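Local coordinates for protein thymine dioxygenase (Neurospora crassa, PDB 5C3R) that probably oxidises the 5-substituent of thymine and its hydroxymethyl derivative, as a dioxygenase dependent on a metal ion and 2-oxoglutarate, at residues A[118-123]-A[190-195]; A[214-219]-A[271-276]; A[221-226]-A[290-295]. All coordinates share one frame; numbering follows the deposited sequence.

Contact 1 (A[118-123]-A[190-195]). With AKG (2-oxoglutaric acid), chain F; HMU (5-hydroxymethyl uracil), chain G.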
loop_
_atom_site.group_PDB
_atom_site.type_symbol
_atom_site.label_atom_id
_atom_site.label_comp_id
_atom_site.label_asym_id
_atom_site.label_seq_id
_atom_site.Cartn_x
_atom_site.Cartn_y
_atom_site.Cartn_z
ATOM N N ASP A 118 -10.268 -6.398 -12.312
ATOM C CA ASP A 118 -8.874 -5.948 -12.367
ATOM C C ASP A 118 -7.962 -7.077 -12.848
ATOM O O ASP A 118 -8.092 -8.207 -12.389
ATOM C CB ASP A 118 -8.415 -5.478 -10.981
ATOM C CG ASP A 118 -9.087 -4.184 -10.538
ATOM O OD1 ASP A 118 -9.741 -3.516 -11.373
ATOM O OD2 ASP A 118 -8.955 -3.828 -9.344
ATOM N N ILE A 119 -7.052 -6.773 -13.771
ATOM C CA ILE A 119 -6.121 -7.774 -14.298
ATOM C C ILE A 119 -4.933 -7.870 -13.346
ATOM O O ILE A 119 -3.866 -7.311 -13.605
ATOM C CB ILE A 119 -5.597 -7.437 -15.717
ATOM C CG1 ILE A 119 -6.727 -7.029 -16.673
ATOM C CG2 ILE A 119 -4.830 -8.623 -16.294
ATOM C CD1 ILE A 119 -7.685 -8.141 -17.035
ATOM N N LYS A 120 -5.132 -8.572 -12.236
ATOM C CA LYS A 120 -4.103 -8.700 -11.210
ATOM C C LYS A 120 -4.275 -9.996 -10.425
ATOM O O LYS A 120 -5.310 -10.641 -10.496
ATOM C CB LYS A 120 -4.149 -7.499 -10.252
ATOM C CG LYS A 120 -5.369 -7.451 -9.332
ATOM C CD LYS A 120 -5.476 -6.123 -8.594
ATOM C CE LYS A 120 -6.574 -6.135 -7.541
ATOM N NZ LYS A 120 -6.101 -6.703 -6.246
ATOM N N GLU A 121 -3.238 -10.370 -9.693
ATOM C CA GLU A 121 -3.344 -11.410 -8.686
ATOM C C GLU A 121 -2.456 -11.010 -7.517
ATOM O O GLU A 121 -1.486 -10.273 -7.689
ATOM C CB GLU A 121 -2.958 -12.784 -9.258
ATOM C CG GLU A 121 -1.526 -12.882 -9.745
ATOM C CD GLU A 121 -1.212 -14.199 -10.425
ATOM O OE1 GLU A 121 -1.793 -15.241 -10.052
ATOM O OE2 GLU A 121 -0.362 -14.187 -11.336
ATOM N N SER A 122 -2.795 -11.474 -6.323
ATOM C CA SER A 122 -2.063 -11.066 -5.139
ATOM C C SER A 122 -1.846 -12.202 -4.158
ATOM O O SER A 122 -2.515 -13.234 -4.216
ATOM C CB SER A 122 -2.794 -9.914 -4.446
ATOM O OG SER A 122 -4.069 -10.328 -4.004
ATOM N N TYR A 123 -0.888 -11.994 -3.260
ATOM C CA TYR A 123 -0.629 -12.916 -2.173
ATOM C C TYR A 123 -0.229 -12.123 -0.943
ATOM O O TYR A 123 0.763 -11.378 -0.964
ATOM C CB TYR A 123 0.473 -13.893 -2.554
ATOM C CG TYR A 123 0.808 -14.883 -1.465
ATOM C CD1 TYR A 123 -0.040 -15.951 -1.186
ATOM C CD2 TYR A 123 1.974 -14.756 -0.716
ATOM C CE1 TYR A 123 0.267 -16.871 -0.195
ATOM C CE2 TYR A 123 2.284 -15.667 0.286
ATOM C CZ TYR A 123 1.429 -16.725 0.538
ATOM O OH TYR A 123 1.735 -17.632 1.528
ATOM N N ILE A 190 0.451 -5.914 6.746
ATOM C CA ILE A 190 0.171 -6.884 5.689
ATOM C C ILE A 190 1.076 -6.643 4.490
ATOM O O ILE A 190 1.055 -5.577 3.884
ATOM C CB ILE A 190 -1.307 -6.839 5.251
ATOM C CG1 ILE A 190 -2.235 -7.207 6.418
ATOM C CG2 ILE A 190 -1.564 -7.764 4.066
ATOM C CD1 ILE A 190 -2.130 -8.643 6.891
ATOM N N LEU A 191 1.877 -7.653 4.170
ATOM C CA LEU A 191 2.755 -7.638 3.009
ATOM C C LEU A 191 1.977 -8.203 1.829
ATOM O O LEU A 191 1.742 -9.414 1.757
ATOM C CB LEU A 191 3.997 -8.487 3.299
ATOM C CG LEU A 191 4.987 -8.815 2.185
ATOM C CD1 LEU A 191 5.582 -7.553 1.581
ATOM C CD2 LEU A 191 6.082 -9.705 2.756
ATOM N N ARG A 192 1.564 -7.324 0.917
ATOM C CA ARG A 192 0.838 -7.738 -0.277
ATOM C C ARG A 192 1.769 -7.803 -1.483
ATOM O O ARG A 192 2.222 -6.780 -1.988
ATOM C CB ARG A 192 -0.322 -6.782 -0.563
ATOM C CG ARG A 192 -1.105 -7.122 -1.830
ATOM C CD ARG A 192 -2.157 -6.078 -2.172
ATOM N NE ARG A 192 -3.490 -6.423 -1.672
ATOM C CZ ARG A 192 -4.599 -5.716 -1.916
ATOM N NH1 ARG A 192 -4.561 -4.600 -2.647
ATOM N NH2 ARG A 192 -5.760 -6.122 -1.414
ATOM N N LEU A 193 2.043 -9.016 -1.946
ATOM C CA LEU A 193 2.769 -9.217 -3.197
ATOM C C LEU A 193 1.763 -9.110 -4.331
ATOM O O LEU A 193 0.663 -9.650 -4.235
ATOM C CB LEU A 193 3.444 -10.589 -3.223
ATOM C CG LEU A 193 4.347 -10.927 -2.035
ATOM C CD1 LEU A 193 4.869 -12.343 -2.183
ATOM C CD2 LEU A 193 5.506 -9.952 -1.912
ATOM N N LEU A 194 2.135 -8.400 -5.394
ATOM C CA LEU A 194 1.238 -8.157 -6.517
ATOM C C LEU A 194 1.899 -8.526 -7.831
ATOM O O LEU A 194 3.076 -8.246 -8.054
ATOM C CB LEU A 194 0.819 -6.687 -6.565
ATOM C CG LEU A 194 -0.303 -6.262 -5.616
ATOM C CD1 LEU A 194 -0.195 -4.783 -5.263
ATOM C CD2 LEU A 194 -1.657 -6.568 -6.230
ATOM N N HIS A 195 1.121 -9.154 -8.701
ATOM C CA HIS A 195 1.549 -9.448 -10.049
ATOM C C HIS A 195 0.415 -9.078 -10.989
ATOM O O HIS A 195 -0.700 -9.584 -10.857
ATOM C CB HIS A 195 1.923 -10.923 -10.173
ATOM C CG HIS A 195 2.153 -11.376 -11.577
ATOM N ND1 HIS A 195 1.532 -12.485 -12.108
ATOM C CD2 HIS A 195 2.932 -10.873 -12.564
ATOM C CE1 HIS A 195 1.922 -12.651 -13.359
ATOM N NE2 HIS A 195 2.772 -11.686 -13.661
HETATM C C1 AKG F . -2.768 -1.434 -3.426
HETATM O O1 AKG F . -3.441 -0.949 -2.493
HETATM O O2 AKG F . -2.560 -2.663 -3.495
HETATM C C2 AKG F . -2.222 -0.535 -4.456
HETATM O O5 AKG F . -2.481 0.672 -4.404
HETATM C C3 AKG F . -1.364 -1.116 -5.570
HETATM C C4 AKG F . -0.556 -0.041 -6.294
HETATM C C5 AKG F . 0.478 -0.640 -7.232
HETATM O O3 AKG F . 1.347 0.126 -7.684
HETATM O O4 AKG F . 0.449 -1.858 -7.540
HETATM N N1 HMU G . -5.805 -4.368 1.906
HETATM C C2 HMU G . -5.265 -3.917 3.193
HETATM O O2 HMU G . -5.020 -4.717 4.068
HETATM N N3 HMU G . -5.029 -2.483 3.411
HETATM C C4 HMU G . -5.322 -1.555 2.373
HETATM O O3 HMU G . -5.693 -1.590 -1.247
HETATM O O4 HMU G . -5.118 -0.383 2.571
HETATM C C5 HMU G . -5.853 -2.021 1.091
HETATM C CM5 HMU G . -6.170 -1.059 -0.034
HETATM C C6 HMU G . -6.085 -3.442 0.885
#
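This pairing belongs to the large sheet of the jelly-roll (cupin) fold: Glu121 faces His195 and Tyr123 faces Leu193 as antiparallel hydrogen-bonded pairs, with Ser122 and Leu194 as the non-hydrogen-bonded pair between them. Glu121 and His195 lie side by side and point the same way. His195 ND1 donates a hydrogen bond to Glu121 OE2 at 2.7 Å, meeting the anti lone pair almost in the ring plane, while Tyr92 and Lys78 hold OE1. Tyr123 runs alongside Leu193, an apolar pair covered by helix 57-71. The reverse face of the sheet looks into the active site. There Arg192 starts with CG anti to its N (chi1 178°) and bends at chi3 (-96°), which brings NH1 to AKG O2 at 2.9 Å in the guanidinium plane and lays one face over HMU C6; NE pairs with Glu124. Lys120 NZ, 4.4 Å from Arg192 NH1, probably adds positive potential near the 2-oxoglutarate carboxylate without bonding to it. Replacing Glu121 with an alanine would probably leave His195 ND1 and Lys78 without their acceptor and free the imidazole to turn. With both oxygens bonded and a lysine beside it, the buried carboxylate is likely to remain ionised, fixing the imidazole's orientation.

Contact 2 (A[214-219]-A[271-276]). With NI (nickel (II) ion), chain E; HMU (5-hydroxymethyl uracil), chain G; AKG (2-oxoglutaric acid), chain F; EDO (1,2-ethanediol), chain H.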
loop_
_atom_site.group_PDB
_atom_site.type_symbol
_atom_site.label_atom_id
_atom_site.label_comp_id
_atom_site.label_asym_id
_atom_site.label_seq_id
_atom_site.Cartn_x
_atom_site.Cartn_y
_atom_site.Cartn_z
ATOM N N GLY A 214 -8.239 -0.987 -9.358
ATOM C CA GLY A 214 -9.282 0.032 -9.241
ATOM C C GLY A 214 -8.909 1.148 -8.280
ATOM O O GLY A 214 -8.131 0.942 -7.354
ATOM N N GLU A 215 -9.449 2.338 -8.519
ATOM C CA GLU A 215 -9.226 3.469 -7.628
ATOM C C GLU A 215 -9.706 3.170 -6.208
ATOM O O GLU A 215 -10.723 2.515 -5.996
ATOM C CB GLU A 215 -9.887 4.742 -8.155
ATOM C CG GLU A 215 -11.394 4.658 -8.346
ATOM C CD GLU A 215 -11.984 5.979 -8.801
ATOM O OE1 GLU A 215 -11.420 6.603 -9.728
ATOM O OE2 GLU A 215 -13.017 6.397 -8.234
ATOM N N HIS A 216 -8.946 3.648 -5.237
ATOM C CA HIS A 216 -9.253 3.409 -3.842
ATOM C C HIS A 216 -8.369 4.284 -2.978
ATOM O O HIS A 216 -7.430 4.916 -3.468
ATOM C CB HIS A 216 -8.979 1.952 -3.491
ATOM C CG HIS A 216 -7.554 1.554 -3.706
ATOM N ND1 HIS A 216 -7.029 1.316 -4.956
ATOM C CD2 HIS A 216 -6.535 1.388 -2.833
ATOM C CE1 HIS A 216 -5.754 0.994 -4.844
ATOM N NE2 HIS A 216 -5.429 1.031 -3.566
ATOM N N THR A 217 -8.693 4.309 -1.692
ATOM C CA THR A 217 -7.788 4.778 -0.666
ATOM C C THR A 217 -7.368 3.552 0.140
ATOM O O THR A 217 -8.160 2.616 0.295
ATOM C CB THR A 217 -8.474 5.798 0.261
ATOM O OG1 THR A 217 -9.690 5.245 0.792
ATOM C CG2 THR A 217 -8.792 7.067 -0.501
ATOM N N ASP A 218 -6.130 3.550 0.633
ATOM C CA ASP A 218 -5.684 2.524 1.577
ATOM C C ASP A 218 -6.284 2.784 2.952
ATOM O O ASP A 218 -6.696 3.910 3.253
ATOM C CB ASP A 218 -4.156 2.492 1.685
ATOM C CG ASP A 218 -3.478 2.114 0.374
ATOM O OD1 ASP A 218 -4.171 1.704 -0.589
ATOM O OD2 ASP A 218 -2.236 2.241 0.310
ATOM N N TYR A 219 -6.291 1.749 3.788
ATOM C CA TYR A 219 -7.071 1.728 5.026
ATOM C C TYR A 219 -6.292 2.126 6.275
ATOM O O TYR A 219 -6.871 2.693 7.202
ATOM C CB TYR A 219 -7.626 0.314 5.280
ATOM C CG TYR A 219 -8.294 -0.349 4.103
ATOM C CD1 TYR A 219 -9.022 0.391 3.177
ATOM C CD2 TYR A 219 -8.223 -1.726 3.931
ATOM C CE1 TYR A 219 -9.640 -0.217 2.102
ATOM C CE2 TYR A 219 -8.841 -2.341 2.855
ATOM C CZ TYR A 219 -9.546 -1.581 1.946
ATOM O OH TYR A 219 -10.176 -2.172 0.878
ATOM N N THR A 271 -4.954 9.724 -0.031
ATOM C CA THR A 271 -5.233 10.186 -1.392
ATOM C C THR A 271 -5.630 9.028 -2.304
ATOM O O THR A 271 -5.075 7.938 -2.213
ATOM C CB THR A 271 -4.003 10.930 -1.942
ATOM O OG1 THR A 271 -3.701 12.020 -1.067
ATOM C CG2 THR A 271 -4.236 11.469 -3.356
ATOM N N VAL A 272 -6.609 9.269 -3.167
ATOM C CA VAL A 272 -7.094 8.240 -4.087
ATOM C C VAL A 272 -6.011 7.915 -5.121
ATOM O O VAL A 272 -5.369 8.812 -5.669
ATOM C CB VAL A 272 -8.389 8.687 -4.802
ATOM C CG1 VAL A 272 -8.854 7.654 -5.832
ATOM C CG2 VAL A 272 -9.490 8.930 -3.788
ATOM N N HIS A 273 -5.807 6.626 -5.368
ATOM C CA HIS A 273 -4.860 6.172 -6.375
ATOM C C HIS A 273 -5.362 4.898 -7.065
ATOM O O HIS A 273 -6.345 4.303 -6.649
ATOM C CB HIS A 273 -3.471 5.969 -5.754
ATOM C CG HIS A 273 -3.476 5.095 -4.545
ATOM N ND1 HIS A 273 -4.036 5.486 -3.346
ATOM C CD2 HIS A 273 -2.994 3.845 -4.348
ATOM C CE1 HIS A 273 -3.914 4.506 -2.469
ATOM N NE2 HIS A 273 -3.292 3.497 -3.054
ATOM N N ARG A 274 -4.680 4.503 -8.135
ATOM C CA ARG A 274 -5.102 3.381 -8.960
ATOM C C ARG A 274 -3.941 2.937 -9.831
ATOM O O ARG A 274 -2.905 3.599 -9.860
ATOM C CB ARG A 274 -6.278 3.790 -9.853
ATOM C CG ARG A 274 -5.945 4.898 -10.837
ATOM C CD ARG A 274 -7.118 5.236 -11.737
ATOM N NE ARG A 274 -6.691 6.011 -12.897
ATOM C CZ ARG A 274 -7.502 6.481 -13.843
ATOM N NH1 ARG A 274 -8.810 6.271 -13.778
ATOM N NH2 ARG A 274 -6.999 7.163 -14.861
ATOM N N VAL A 275 -4.119 1.821 -10.535
ATOM C CA VAL A 275 -3.148 1.378 -11.526
ATOM C C VAL A 275 -3.831 1.148 -12.874
ATOM O O VAL A 275 -4.708 0.293 -12.994
ATOM C CB VAL A 275 -2.422 0.097 -11.091
ATOM C CG1 VAL A 275 -1.314 -0.243 -12.080
ATOM C CG2 VAL A 275 -1.833 0.269 -9.698
ATOM N N VAL A 276 -3.418 1.917 -13.880
ATOM C CA VAL A 276 -3.954 1.790 -15.236
ATOM C C VAL A 276 -2.865 1.247 -16.157
ATOM O O VAL A 276 -1.838 0.753 -15.682
ATOM C CB VAL A 276 -4.506 3.137 -15.777
ATOM C CG1 VAL A 276 -5.730 3.568 -14.982
ATOM C CG2 VAL A 276 -3.440 4.229 -15.771
HETATM NI NI NI E . -3.357 1.244 -2.599
HETATM N N1 HMU G . -5.805 -4.368 1.906
HETATM C C2 HMU G . -5.265 -3.917 3.193
HETATM O O2 HMU G . -5.020 -4.717 4.068
HETATM N N3 HMU G . -5.029 -2.483 3.411
HETATM C C4 HMU G . -5.322 -1.555 2.373
HETATM O O3 HMU G . -5.693 -1.590 -1.247
HETATM O O4 HMU G . -5.118 -0.383 2.571
HETATM C C5 HMU G . -5.853 -2.021 1.091
HETATM C CM5 HMU G . -6.170 -1.059 -0.034
HETATM C C6 HMU G . -6.085 -3.442 0.885
HETATM C C1 AKG F . -2.768 -1.434 -3.426
HETATM O O1 AKG F . -3.441 -0.949 -2.493
HETATM O O2 AKG F . -2.560 -2.663 -3.495
HETATM C C2 AKG F . -2.222 -0.535 -4.456
HETATM O O5 AKG F . -2.481 0.672 -4.404
HETATM C C3 AKG F . -1.364 -1.116 -5.570
HETATM C C4 AKG F . -0.556 -0.041 -6.294
HETATM C C5 AKG F . 0.478 -0.640 -7.232
HETATM O O3 AKG F . 1.347 0.126 -7.684
HETATM O O4 AKG F . 0.449 -1.858 -7.540
HETATM C C1 EDO H . -4.896 15.220 -1.183
HETATM O O1 EDO H . -5.775 14.094 -1.198
HETATM C C2 EDO H . -4.406 15.511 -2.596
HETATM O O2 EDO H . -5.457 16.053 -3.408
HETATM O O HOH W 1 -10.663 5.282 -12.072
HETATM O O HOH W 2 -4.794 6.173 0.396
HETATM O O HOH W 3 -1.226 1.318 -1.861
#
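Thr271 leads in beside Thr217, whose CG2 methyl rests against its carbonyl carbon. The Thr271 carbonyl oxygen serves two partners: it accepts His273 ND1 at 2.9 Å, and a water that links it to Asp218 N. At Val272 the two branches divide the work. CG1 packs on Glu215 CB, and CG2 meets Thr217 CG2 at 3.8 Å, so a beta-branched apolar residue fills both places at once. His273 is the centre of the contact. Its backbone N and O bond to O and N of His216, an antiparallel hydrogen-bonded pair that puts both imidazoles on one face of the sheet. Each ring has CG between the backbone N and carbonyl carbon (chi1 53° and 60°), turning NE2 inward; the planes stand 56° apart, and His273 NE2 and His216 NE2 both bind nickel at 2.3 Å. His216 ND1 is steadied by Gly214 O at 2.7 Å, so a backbone carbonyl fixes the rotation of either ring. Asp218, its carboxylate nearly perpendicular to the His273 ring, supplies OD1 at 2.2 Å from the nickel, while Thr223 OG1 and Asn255 ND2 hold its OD2 in place. AKG O1 lies trans to His273, AKG O5 trans to Asp218 and a water trans to His216, completing an octahedron. Beside the metal, Tyr219 of the other segment lays its ring over HMU and gives its N to HMU O4 at 2.7 Å. Arg274 packs CB on Glu215 CA, then stretches outward to share a water with Glu215 OE1 and to reach Gln234 and Phe242. Val275 turns CG2 to AKG C5 at 3.5 Å. This is the HXD...H facial triad of the 2-oxoglutarate oxygenases, with nickel presumably standing in for iron.

Contact 3 (A[221-226]-A[290-295]). With HMU (5-hydroxymethyl uracil), chain G; AKG (2-oxoglutaric acid), chain F.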
loop_
_atom_site.group_PDB
_atom_site.type_symbol
_atom_site.label_atom_id
_atom_site.label_comp_id
_atom_site.label_asym_id
_atom_site.label_seq_id
_atom_site.Cartn_x
_atom_site.Cartn_y
_atom_site.Cartn_z
ATOM N N SER A 221 -2.324 3.059 8.433
ATOM C CA SER A 221 -1.540 4.244 8.782
ATOM C C SER A 221 -0.755 4.724 7.559
ATOM O O SER A 221 -1.001 5.823 7.050
ATOM C CB SER A 221 -0.596 3.957 9.954
ATOM O OG SER A 221 0.175 2.783 9.724
ATOM N N ILE A 222 0.194 3.905 7.105
ATOM C CA ILE A 222 0.908 4.159 5.855
ATOM C C ILE A 222 1.060 2.876 5.046
ATOM O O ILE A 222 0.903 1.767 5.572
ATOM C CB ILE A 222 2.320 4.785 6.060
ATOM C CG1 ILE A 222 3.257 3.832 6.799
ATOM C CG2 ILE A 222 2.230 6.120 6.797
ATOM C CD1 ILE A 222 4.719 4.222 6.715
ATOM N N THR A 223 1.379 3.049 3.769
ATOM C CA THR A 223 1.663 1.948 2.879
ATOM C C THR A 223 3.021 2.197 2.238
ATOM O O THR A 223 3.264 3.276 1.696
ATOM C CB THR A 223 0.587 1.837 1.782
ATOM O OG1 THR A 223 -0.673 1.539 2.385
ATOM C CG2 THR A 223 0.920 0.734 0.780
ATOM N N LEU A 224 3.905 1.204 2.321
ATOM C CA LEU A 224 5.188 1.257 1.630
ATOM C C LEU A 224 5.004 0.538 0.311
ATOM O O LEU A 224 4.801 -0.678 0.286
ATOM C CB LEU A 224 6.281 0.580 2.453
ATOM C CG LEU A 224 6.385 1.073 3.892
ATOM C CD1 LEU A 224 7.237 0.121 4.714
ATOM C CD2 LEU A 224 6.955 2.480 3.911
ATOM N N LEU A 225 5.039 1.294 -0.781
ATOM C CA LEU A 225 4.822 0.734 -2.097
ATOM C C LEU A 225 6.117 0.697 -2.896
ATOM O O LEU A 225 6.671 1.734 -3.254
ATOM C CB LEU A 225 3.752 1.527 -2.849
ATOM C CG LEU A 225 3.341 0.953 -4.206
ATOM C CD1 LEU A 225 2.735 -0.433 -4.084
ATOM C CD2 LEU A 225 2.352 1.888 -4.873
ATOM N N PHE A 226 6.573 -0.524 -3.164
ATOM C CA PHE A 226 7.741 -0.800 -3.979
ATOM C C PHE A 226 7.236 -1.201 -5.368
ATOM O O PHE A 226 6.571 -2.232 -5.510
ATOM C CB PHE A 226 8.533 -1.964 -3.369
ATOM C CG PHE A 226 8.945 -1.755 -1.930
ATOM C CD1 PHE A 226 8.063 -2.009 -0.892
ATOM C CD2 PHE A 226 10.231 -1.335 -1.615
ATOM C CE1 PHE A 226 8.444 -1.833 0.428
ATOM C CE2 PHE A 226 10.619 -1.155 -0.294
ATOM C CZ PHE A 226 9.727 -1.403 0.730
ATOM N N SER A 290 4.631 -5.298 -8.240
ATOM C CA SER A 290 4.778 -4.340 -7.163
ATOM C C SER A 290 4.582 -5.071 -5.846
ATOM O O SER A 290 4.105 -6.203 -5.826
ATOM C CB SER A 290 3.774 -3.192 -7.302
ATOM O OG SER A 290 2.442 -3.643 -7.110
ATOM N N ILE A 291 4.976 -4.421 -4.759
ATOM C CA ILE A 291 4.768 -4.937 -3.418
ATOM C C ILE A 291 4.213 -3.816 -2.546
ATOM O O ILE A 291 4.870 -2.778 -2.356
ATOM C CB ILE A 291 6.081 -5.455 -2.799
ATOM C CG1 ILE A 291 6.648 -6.603 -3.643
ATOM C CG2 ILE A 291 5.842 -5.903 -1.364
ATOM C CD1 ILE A 291 7.951 -7.177 -3.122
ATOM N N ALA A 292 3.014 -4.034 -2.012
ATOM C CA ALA A 292 2.378 -3.083 -1.114
ATOM C C ALA A 292 2.438 -3.622 0.300
ATOM O O ALA A 292 1.800 -4.620 0.621
ATOM C CB ALA A 292 0.938 -2.842 -1.527
ATOM N N TYR A 293 3.215 -2.958 1.148
ATOM C CA TYR A 293 3.285 -3.312 2.553
ATOM C C TYR A 293 2.366 -2.374 3.328
ATOM O O TYR A 293 2.712 -1.225 3.612
ATOM C CB TYR A 293 4.727 -3.210 3.050
ATOM C CG TYR A 293 4.939 -3.704 4.457
ATOM C CD1 TYR A 293 5.190 -5.046 4.711
ATOM C CD2 TYR A 293 4.901 -2.829 5.537
ATOM C CE1 TYR A 293 5.392 -5.508 6.001
ATOM C CE2 TYR A 293 5.116 -3.276 6.831
ATOM C CZ TYR A 293 5.361 -4.619 7.060
ATOM O OH TYR A 293 5.570 -5.077 8.344
ATOM N N PHE A 294 1.182 -2.866 3.660
ATOM C CA PHE A 294 0.207 -2.070 4.383
ATOM C C PHE A 294 0.582 -2.030 5.854
ATOM O O PHE A 294 0.624 -3.067 6.510
ATOM C CB PHE A 294 -1.196 -2.653 4.205
ATOM C CG PHE A 294 -1.638 -2.734 2.773
ATOM C CD1 PHE A 294 -1.737 -1.589 2.006
ATOM C CD2 PHE A 294 -1.957 -3.954 2.193
ATOM C CE1 PHE A 294 -2.147 -1.654 0.681
ATOM C CE2 PHE A 294 -2.371 -4.024 0.878
ATOM C CZ PHE A 294 -2.461 -2.873 0.119
ATOM N N CYS A 295 0.875 -0.831 6.359
ATOM C CA CYS A 295 1.155 -0.639 7.778
ATOM C C CYS A 295 -0.124 -0.191 8.499
ATOM O O CYS A 295 -0.880 0.642 7.981
ATOM C CB CYS A 295 2.272 0.388 7.980
ATOM S SG CYS A 295 3.800 0.096 7.037
HETATM N N1 HMU G . -5.805 -4.368 1.906
HETATM C C2 HMU G . -5.265 -3.917 3.193
HETATM O O2 HMU G . -5.020 -4.717 4.068
HETATM N N3 HMU G . -5.029 -2.483 3.411
HETATM C C4 HMU G . -5.322 -1.555 2.373
HETATM O O3 HMU G . -5.693 -1.590 -1.247
HETATM O O4 HMU G . -5.118 -0.383 2.571
HETATM C C5 HMU G . -5.853 -2.021 1.091
HETATM C CM5 HMU G . -6.170 -1.059 -0.034
HETATM C C6 HMU G . -6.085 -3.442 0.885
HETATM C C1 AKG F . -2.768 -1.434 -3.426
HETATM O O1 AKG F . -3.441 -0.949 -2.493
HETATM O O2 AKG F . -2.560 -2.663 -3.495
HETATM C C2 AKG F . -2.222 -0.535 -4.456
HETATM O O5 AKG F . -2.481 0.672 -4.404
HETATM C C3 AKG F . -1.364 -1.116 -5.570
HETATM C C4 AKG F . -0.556 -0.041 -6.294
HETATM C C5 AKG F . 0.478 -0.640 -7.232
HETATM O O3 AKG F . 1.347 0.126 -7.684
HETATM O O4 AKG F . 0.449 -1.858 -7.540
HETATM O O HOH W 4 -2.030 0.956 5.071
#
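Thr223 and Phe294 lie side by side on the face of the sheet that looks into the active site. Thr223 OG1, anti to its own carbonyl carbon (chi1 -64°), touches Phe294 CD1 at 3.3 Å in the plane of the ring, and the hydroxyl is bonded to Asp218 OD2 and to a water shared with Cys295 O. One face of Phe294 covers HMU, the ring atom N3 standing 3.4 Å above its plane, while the ring edge meets the AKG carboxylate carbon C1: a flat ring suits both, its slightly positive C-H edge probably tolerating the carboxylate. Further along, Leu225 CD1 packs on Ala292 CB at 3.9 Å; the small alanine leaves space for AKG, and Ser290 OG donates to AKG O4 at 2.7 Å. On the reverse face Leu224 runs alongside Tyr293, CD1 to CD2 at 3.9 Å, and its CD1 also reaches Cys295 SG. Phe226 turns its ring edge to Ile291 O. A classic beta bulge, Ser221 and Ile222 both facing Cys295, ends the pairing. The two strands are central in the large sheet, flanked by strands 251-256 and 190-200, with helices 147-173 and 57-71 packed against the Tyr293 and Ile291 face.

How the contacts relate
Contact 1 comes first along the chain: 118-123 waits for 190-195 across an excursion that is about half helical, and its loop is closed before the other two open. Contacts 2 and 3 then cross. Segments 214-219 and 221-226 run almost without a break, and their partners 271-276 and 290-295 follow in the same order. The chain therefore passes twice from the small four-stranded sheet to the large one, which ties the two sheets of the jelly roll together. Contacts 1 and 3 are neighbours in the large sheet, where strands 190-200 and 284-295 are bonded, for example Ile190 O with Phe294 N. Asp118 joins contact 1 to Gly214 of contact 2, and all three contacts meet AKG and HMU.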